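Local coordinates for 450aa long hypothetical fmu protein (PDB 2YXL), which probably methylates RNA at carbon 5 of cytosine, using S-adenosyl-L-methionine as the methyl donor, at residues V191-A196 and V218-K223; A251-D256 and A278-N283. All blocks are in the same frame, centred on the assembly; numbering follows the deposited sequence.

Contacts 1 and 2 follow one another along the chain, with centres about 13 Å apart, and both are partly buried. They hold different elements. Contact 1 joins neighbouring strands of the ferredoxin-like sheet where they run out into turns; contact 2 joins two helices of the methyltransferase domain. Their chemistry differs accordingly: a backbone hydrogen bond flanked by methyl contacts of valine, leucine and threonine in the first, van der Waals packing of one leucine on a helical backbone, without a hydrogen bond between the segments, in the second. Contact 1 sets buried Val191 and Leu222 beside exposed Thr193; contact 2 sets buried Ser252 beside exposed Ile253. A hydrogen bond between Glu279 and Thr193 ties the two regions together.

Contact 1: residues V191-A196 and V218-K223; sequences VNTLKA and VPTILK
Val191 and Thr220 meet through their backbones: Val191 N donates to Thr220 O at 2.9 Å, with an N-H...O angle of 161° and the donor lying in the carbonyl plane. This is a hydrogen bond of the antiparallel sheet, carried to where strand 186-191 ends and just ahead of strand 221-225. Side chains flank it. With CG1 of Val191 anti to the backbone N (chi1 169°), CG2 lies beside that N and comes obliquely against one branch of Leu222, CG2 to CD1 3.7 Å. The same CG2 is 3.8 Å from Thr220 O, so the valine lies alongside the acceptor. Toward the surface, Thr193 and Thr220 touch methyl to methyl, CG2 to CG2 3.7 Å, their side chains crossing at about a right angle.

Turns position these groups. A type I beta turn from Val218 to Ile221, closed by Ile221 N to Val218 O at 2.8 Å, presents Thr220 to Val191. In the opposing segment Asn192 O accepts from both Lys195 N and Ala196 N, and this tightly coiled loop carries Thr193. The threonine's OG1 is hydrogen-bonded to Glu279, which helps fix the rotation that aims CG2 at Thr220.

The pairing continues inward where Leu222 bonds through its backbone to Ile189. Strands 186-191 and 212-214, joined by helix 198-207, run parallel with antiparallel strand 221-225 between them, the split beta-alpha-beta unit of ferredoxin-like folds. Val191 packs on Val201 of that helix and Leu222 on Val198, Val201 and Ile202, whereas Ile221 turns to Ala249 of helix 246-255, so that strand 221-225 lies between the two helices.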
ATOM      1  N   VAL A 191       7.922 -12.497 -10.060  1.00 41.05           N
ATOM      2  CA  VAL A 191       8.479 -13.844 -10.120  1.00 41.27           C
ATOM      3  C   VAL A 191       9.975 -13.799  -9.803  1.00 41.57           C
ATOM      4  O   VAL A 191      10.731 -13.048 -10.425  1.00 41.59           O
ATOM      5  CB  VAL A 191       8.222 -14.507 -11.504  1.00 41.26           C
ATOM      6  CG1 VAL A 191       9.021 -15.798 -11.664  1.00 41.02           C
ATOM      7  CG2 VAL A 191       6.739 -14.781 -11.693  1.00 41.10           C
ATOM      8  N   ASN A 192      10.384 -14.602  -8.823  1.00 41.92           N
ATOM      9  CA  ASN A 192      11.782 -14.709  -8.418  1.00 42.25           C
ATOM     10  C   ASN A 192      12.582 -15.533  -9.427  1.00 42.49           C
ATOM     11  O   ASN A 192      12.580 -16.767  -9.378  1.00 42.52           O
ATOM     12  CB  ASN A 192      11.871 -15.313  -7.007  1.00 42.25           C
ATOM     13  CG  ASN A 192      13.301 -15.397  -6.475  1.00 42.40           C
ATOM     14  OD1 ASN A 192      13.569 -16.135  -5.528  1.00 42.57           O
ATOM     15  ND2 ASN A 192      14.214 -14.642  -7.071  1.00 42.40           N
ATOM     16  N   THR A 193      13.266 -14.834 -10.335  1.00 42.83           N
ATOM     17  CA  THR A 193      14.045 -15.466 -11.407  1.00 43.22           C
ATOM     18  C   THR A 193      15.182 -16.335 -10.875  1.00 43.46           C
ATOM     19  O   THR A 193      15.665 -17.234 -11.561  1.00 43.54           O
ATOM     20  CB  THR A 193      14.639 -14.425 -12.379  1.00 43.22           C
ATOM     21  OG1 THR A 193      15.407 -13.462 -11.644  1.00 43.51           O
ATOM     22  CG2 THR A 193      13.534 -13.720 -13.152  1.00 43.01           C
ATOM     23  N   LEU A 194      15.590 -16.055  -9.642  1.00 43.80           N
ATOM     24  CA  LEU A 194      16.654 -16.785  -8.972  1.00 44.14           C
ATOM     25  C   LEU A 194      16.221 -18.205  -8.592  1.00 44.30           C
ATOM     26  O   LEU A 194      17.063 -19.064  -8.324  1.00 44.35           O
ATOM     27  CB  LEU A 194      17.077 -16.008  -7.725  1.00 44.17           C
ATOM     28  CG  LEU A 194      18.550 -15.937  -7.337  1.00 44.44           C
ATOM     29  CD1 LEU A 194      18.841 -14.581  -6.709  1.00 44.70           C
ATOM     30  CD2 LEU A 194      18.929 -17.071  -6.394  1.00 44.97           C
ATOM     31  N   LYS A 195      14.911 -18.448  -8.584  1.00 44.55           N
ATOM     32  CA  LYS A 195      14.361 -19.718  -8.106  1.00 44.74           C
ATOM     33  C   LYS A 195      13.282 -20.315  -9.025  1.00 44.88           C
ATOM     34  O   LYS A 195      12.928 -21.487  -8.888  1.00 44.95           O
ATOM     35  CB  LYS A 195      13.827 -19.542  -6.678  1.00 44.71           C
ATOM     36  CG  LYS A 195      13.758 -20.825  -5.858  1.00 44.71           C
ATOM     37  CD  LYS A 195      13.598 -20.528  -4.376  1.00 44.59           C
ATOM     38  CE  LYS A 195      14.930 -20.523  -3.644  1.00 44.49           C
ATOM     39  NZ  LYS A 195      15.409 -21.904  -3.358  1.00 44.46           N
ATOM     40  N   ALA A 196      12.772 -19.512  -9.958  1.00 45.11           N
ATOM     41  CA  ALA A 196      11.722 -19.947 -10.888  1.00 45.32           C
ATOM     42  C   ALA A 196      11.718 -19.099 -12.160  1.00 45.50           C
ATOM     43  O   ALA A 196      12.308 -18.018 -12.188  1.00 45.59           O
ATOM     44  CB  ALA A 196      10.356 -19.881 -10.211  1.00 45.27           C
ATOM     45  N   VAL A 218       7.371  -4.869 -17.439  1.00 40.16           N
ATOM     46  CA  VAL A 218       8.339  -5.770 -16.814  1.00 40.34           C
ATOM     47  C   VAL A 218       7.766  -7.197 -16.752  1.00 40.46           C
ATOM     48  O   VAL A 218       6.923  -7.511 -15.909  1.00 40.51           O
ATOM     49  CB  VAL A 218       8.924  -5.206 -15.460  1.00 40.47           C
ATOM     50  CG1 VAL A 218       7.959  -4.261 -14.779  1.00 40.52           C
ATOM     51  CG2 VAL A 218       9.408  -6.313 -14.524  1.00 40.20           C
ATOM     52  N   PRO A 219       8.209  -8.054 -17.691  1.00 40.50           N
ATOM     53  CA  PRO A 219       7.686  -9.405 -17.917  1.00 40.45           C
ATOM     54  C   PRO A 219       7.821 -10.369 -16.733  1.00 40.48           C
ATOM     55  O   PRO A 219       7.327 -11.498 -16.807  1.00 40.57           O
ATOM     56  CB  PRO A 219       8.508  -9.902 -19.113  1.00 40.52           C
ATOM     57  CG  PRO A 219       9.006  -8.663 -19.775  1.00 40.55           C
ATOM     58  CD  PRO A 219       9.282  -7.730 -18.648  1.00 40.51           C
ATOM     59  N   THR A 220       8.475  -9.935 -15.656  1.00 40.32           N
ATOM     60  CA  THR A 220       8.531 -10.739 -14.434  1.00 40.26           C
ATOM     61  C   THR A 220       7.400 -10.378 -13.468  1.00 40.23           C
ATOM     62  O   THR A 220       7.216 -11.038 -12.441  1.00 40.22           O
ATOM     63  CB  THR A 220       9.895 -10.639 -13.720  1.00 40.23           C
ATOM     64  OG1 THR A 220      10.295  -9.269 -13.625  1.00 40.56           O
ATOM     65  CG2 THR A 220      10.952 -11.422 -14.474  1.00 39.88           C
ATOM     66  N   ILE A 221       6.647  -9.333 -13.812  1.00 40.17           N
ATOM     67  CA  ILE A 221       5.480  -8.914 -13.039  1.00 40.21           C
ATOM     68  C   ILE A 221       4.201  -9.542 -13.599  1.00 40.49           C
ATOM     69  O   ILE A 221       3.951  -9.507 -14.810  1.00 40.53           O
ATOM     70  CB  ILE A 221       5.358  -7.360 -12.975  1.00 40.19           C
ATOM     71  CG1 ILE A 221       6.460  -6.758 -12.086  1.00 40.04           C
ATOM     72  CG2 ILE A 221       3.964  -6.916 -12.504  1.00 39.63           C
ATOM     73  CD1 ILE A 221       6.283  -6.994 -10.580  1.00 39.39           C
ATOM     74  N   LEU A 222       3.405 -10.125 -12.709  1.00 40.63           N
ATOM     75  CA  LEU A 222       2.129 -10.715 -13.085  1.00 40.93           C
ATOM     76  C   LEU A 222       1.004 -10.093 -12.288  1.00 41.37           C
ATOM     77  O   LEU A 222       1.123  -9.891 -11.078  1.00 41.47           O
ATOM     78  CB  LEU A 222       2.134 -12.230 -12.852  1.00 40.74           C
ATOM     79  CG  LEU A 222       3.271 -13.086 -13.418  1.00 40.35           C
ATOM     80  CD1 LEU A 222       3.186 -14.486 -12.840  1.00 40.06           C
ATOM     81  CD2 LEU A 222       3.254 -13.119 -14.943  1.00 39.48           C
ATOM     82  N   LYS A 223      -0.093  -9.787 -12.970  1.00 41.91           N
ATOM     83  CA  LYS A 223      -1.316  -9.399 -12.287  1.00 42.55           C
ATOM     84  C   LYS A 223      -2.224 -10.619 -12.199  1.00 42.46           C
ATOM     85  O   LYS A 223      -2.518 -11.261 -13.209  1.00 42.58           O
ATOM     86  CB  LYS A 223      -1.993  -8.218 -12.987  1.00 42.59           C
ATOM     87  CG  LYS A 223      -1.172  -6.929 -12.910  1.00 43.40           C
ATOM     88  CD  LYS A 223      -1.788  -5.785 -13.718  1.00 43.67           C
ATOM     89  CE  LYS A 223      -1.049  -4.454 -13.465  1.00 44.98           C
ATOM     90  NZ  LYS A 223       0.324  -4.395 -14.084  1.00 46.83           N
TER

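Contact 2: residues A251-D256 and A278-N283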
ATOM      1  N   ALA A 251      11.881   0.293 -10.460  1.00 38.40           N
ATOM      2  CA  ALA A 251      12.899   0.978  -9.658  1.00 38.49           C
ATOM      3  C   ALA A 251      14.244   0.253  -9.666  1.00 38.59           C
ATOM      4  O   ALA A 251      15.251   0.828 -10.083  1.00 38.75           O
ATOM      5  CB  ALA A 251      12.406   1.188  -8.227  1.00 38.35           C
ATOM      6  N   SER A 252      14.254  -1.010  -9.236  1.00 38.66           N
ATOM      7  CA  SER A 252      15.485  -1.805  -9.194  1.00 38.75           C
ATOM      8  C   SER A 252      16.130  -1.979 -10.566  1.00 38.87           C
ATOM      9  O   SER A 252      17.354  -1.961 -10.681  1.00 38.89           O
ATOM     10  CB  SER A 252      15.238  -3.173  -8.558  1.00 38.67           C
ATOM     11  OG  SER A 252      14.949  -3.049  -7.177  1.00 39.01           O
ATOM     12  N   ILE A 253      15.307  -2.148 -11.601  1.00 39.00           N
ATOM     13  CA  ILE A 253      15.808  -2.319 -12.968  1.00 39.15           C
ATOM     14  C   ILE A 253      16.490  -1.040 -13.464  1.00 39.07           C
ATOM     15  O   ILE A 253      17.522  -1.101 -14.130  1.00 38.87           O
ATOM     16  CB  ILE A 253      14.686  -2.792 -13.944  1.00 39.18           C
ATOM     17  CG1 ILE A 253      14.240  -4.212 -13.587  1.00 39.45           C
ATOM     18  CG2 ILE A 253      15.156  -2.750 -15.408  1.00 39.11           C
ATOM     19  CD1 ILE A 253      12.821  -4.558 -14.021  1.00 39.67           C
ATOM     20  N   VAL A 254      15.914   0.108 -13.114  1.00 39.23           N
ATOM     21  CA  VAL A 254      16.458   1.415 -13.495  1.00 39.34           C
ATOM     22  C   VAL A 254      17.837   1.683 -12.866  1.00 39.33           C
ATOM     23  O   VAL A 254      18.769   2.080 -13.570  1.00 39.29           O
ATOM     24  CB  VAL A 254      15.449   2.560 -13.183  1.00 39.43           C
ATOM     25  CG1 VAL A 254      16.132   3.931 -13.169  1.00 39.54           C
ATOM     26  CG2 VAL A 254      14.308   2.539 -14.193  1.00 39.38           C
ATOM     27  N   LEU A 255      17.955   1.449 -11.557  1.00 39.26           N
ATOM     28  CA  LEU A 255      19.225   1.585 -10.837  1.00 39.30           C
ATOM     29  C   LEU A 255      20.294   0.701 -11.480  1.00 39.40           C
ATOM     30  O   LEU A 255      21.471   1.090 -11.577  1.00 39.12           O
ATOM     31  CB  LEU A 255      19.056   1.195  -9.363  1.00 39.35           C
ATOM     32  CG  LEU A 255      19.791   1.946  -8.236  1.00 39.73           C
ATOM     33  CD1 LEU A 255      20.085   0.996  -7.077  1.00 40.02           C
ATOM     34  CD2 LEU A 255      21.075   2.660  -8.660  1.00 38.80           C
ATOM     35  N   ASP A 256      19.862  -0.489 -11.902  1.00 39.32           N
ATOM     36  CA  ASP A 256      20.674  -1.426 -12.679  1.00 39.57           C
ATOM     37  C   ASP A 256      21.931  -1.920 -11.943  1.00 39.63           C
ATOM     38  O   ASP A 256      23.052  -1.646 -12.376  1.00 39.54           O
ATOM     39  CB  ASP A 256      21.024  -0.819 -14.048  1.00 39.58           C
ATOM     40  CG  ASP A 256      21.619  -1.830 -15.004  1.00 40.12           C
ATOM     41  OD1 ASP A 256      22.404  -1.414 -15.882  1.00 40.36           O
ATOM     42  OD2 ASP A 256      21.304  -3.038 -14.882  1.00 40.98           O
ATOM     43  N   ALA A 278      18.994  -8.244  -5.630  1.00 39.42           N
ATOM     44  CA  ALA A 278      19.757  -9.492  -5.564  1.00 39.27           C
ATOM     45  C   ALA A 278      19.575 -10.378  -6.804  1.00 39.12           C
ATOM     46  O   ALA A 278      20.517 -11.055  -7.226  1.00 39.17           O
ATOM     47  CB  ALA A 278      19.400 -10.258  -4.307  1.00 39.26           C
ATOM     48  N   GLU A 279      18.369 -10.370  -7.376  1.00 38.96           N
ATOM     49  CA  GLU A 279      18.080 -11.095  -8.617  1.00 38.82           C
ATOM     50  C   GLU A 279      18.898 -10.538  -9.774  1.00 38.50           C
ATOM     51  O   GLU A 279      19.478 -11.292 -10.553  1.00 38.47           O
ATOM     52  CB  GLU A 279      16.595 -11.002  -8.979  1.00 38.85           C
ATOM     53  CG  GLU A 279      15.651 -11.758  -8.064  1.00 39.16           C
ATOM     54  CD  GLU A 279      14.246 -11.864  -8.638  1.00 39.30           C
ATOM     55  OE1 GLU A 279      14.097 -12.287  -9.809  1.00 40.30           O
ATOM     56  OE2 GLU A 279      13.286 -11.538  -7.914  1.00 39.20           O
ATOM     57  N   LEU A 280      18.932  -9.211  -9.873  1.00 38.22           N
ATOM     58  CA  LEU A 280      19.669  -8.514 -10.925  1.00 37.94           C
ATOM     59  C   LEU A 280      21.181  -8.674 -10.788  1.00 37.79           C
ATOM     60  O   LEU A 280      21.907  -8.642 -11.781  1.00 37.79           O
ATOM     61  CB  LEU A 280      19.295  -7.032 -10.941  1.00 37.86           C
ATOM     62  CG  LEU A 280      17.858  -6.710 -11.355  1.00 37.62           C
ATOM     63  CD1 LEU A 280      17.495  -5.299 -10.940  1.00 36.86           C
ATOM     64  CD2 LEU A 280      17.666  -6.911 -12.862  1.00 37.08           C
ATOM     65  N   MET A 281      21.643  -8.843  -9.552  1.00 37.65           N
ATOM     66  CA  MET A 281      23.054  -9.094  -9.266  1.00 37.47           C
ATOM     67  C   MET A 281      23.351 -10.588  -9.338  1.00 37.28           C
ATOM     68  O   MET A 281      24.481 -11.017  -9.091  1.00 37.23           O
ATOM     69  CB  MET A 281      23.425  -8.543  -7.887  1.00 37.50           C
ATOM     70  CG  MET A 281      23.351  -7.028  -7.784  1.00 37.47           C
ATOM     71  SD  MET A 281      23.077  -6.429  -6.105  1.00 37.59           S
ATOM     72  CE  MET A 281      24.698  -6.667  -5.371  1.00 36.89           C
ATOM     73  N   LYS A 282      22.320 -11.366  -9.676  1.00 37.01           N
ATOM     74  CA  LYS A 282      22.402 -12.826  -9.824  1.00 36.77           C
ATOM     75  C   LYS A 282      23.051 -13.513  -8.617  1.00 36.36           C
ATOM     76  O   LYS A 282      23.921 -14.376  -8.765  1.00 36.29           O
ATOM     77  CB  LYS A 282      23.091 -13.217 -11.144  1.00 36.78           C
ATOM     78  CG  LYS A 282      22.427 -12.631 -12.391  1.00 37.06           C
ATOM     79  CD  LYS A 282      22.903 -13.310 -13.670  1.00 37.13           C
ATOM     80  CE  LYS A 282      21.974 -14.451 -14.065  1.00 37.86           C
ATOM     81  NZ  LYS A 282      22.439 -15.132 -15.307  1.00 38.40           N
ATOM     82  N   ASN A 283      22.611 -13.105  -7.425  1.00 35.91           N
ATOM     83  CA  ASN A 283      23.068 -13.667  -6.150  1.00 35.46           C
ATOM     84  C   ASN A 283      24.587 -13.567  -5.928  1.00 35.04           C
ATOM     85  O   ASN A 283      25.195 -14.440  -5.300  1.00 35.05           O
ATOM     86  CB  ASN A 283      22.573 -15.115  -5.992  1.00 35.51           C
ATOM     87  CG  ASN A 283      22.026 -15.406  -4.604  1.00 35.66           C
ATOM     88  OD1 ASN A 283      21.854 -14.503  -3.781  1.00 35.63           O
ATOM     89  ND2 ASN A 283      21.736 -16.676  -4.344  1.00 35.94           N
TER
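Leu280 rests with its CD1 methyl on helix 246-255, against Ser252 and the backbone N of Ile253. The approach is closest to Ser252, where CD1 is 3.4 Å from the carbonyl O. Ile253 N lies 3.9 Å from the same Leu280 CD1. CG of Leu280 stands anti to its own carbonyl carbon (chi1 -67°), which directs the branch toward helix 246-255. Side-chain contacts are slighter. Leu280 CD1 lies 3.9 Å from Ser252 CB. Both methyls of Leu280, CD1 and CD2, come loosely up to Ile253 CG1 at the exposed margin, CD1 at 4.3 Å.

Helix 272-280 starts in the predicted S-adenosyl-L-methionine loop, Ala267 to Lys273, and forms the right-handed crossover between parallel strands 262-265 and 286-290 of the Rossmann-like methyltransferase fold. Ala278 and Met281 pack on Ile287 of the second strand. The side chain of Ser252 comes within about 7 Å of the bound sinefungin, which places this helix pair beside the cofactor pocket.

Polar interactions run within each segment or outward from it. Ser252 O, against which the leucine rests, accepts Asp256 N at 3.2 Å, while Ser252 OG makes a weak hydrogen bond to Lys273 O. Beyond Leu280 a Schellman motif ends the helix: Asn283 N returns to Ala278 O at 2.9 Å and Lys282 N to Glu279 O, with positive phi at Lys282. Glu279 also forms a salt bridge with Arg190, and the amide of Asn283 bonds to Gly308 and Lys310.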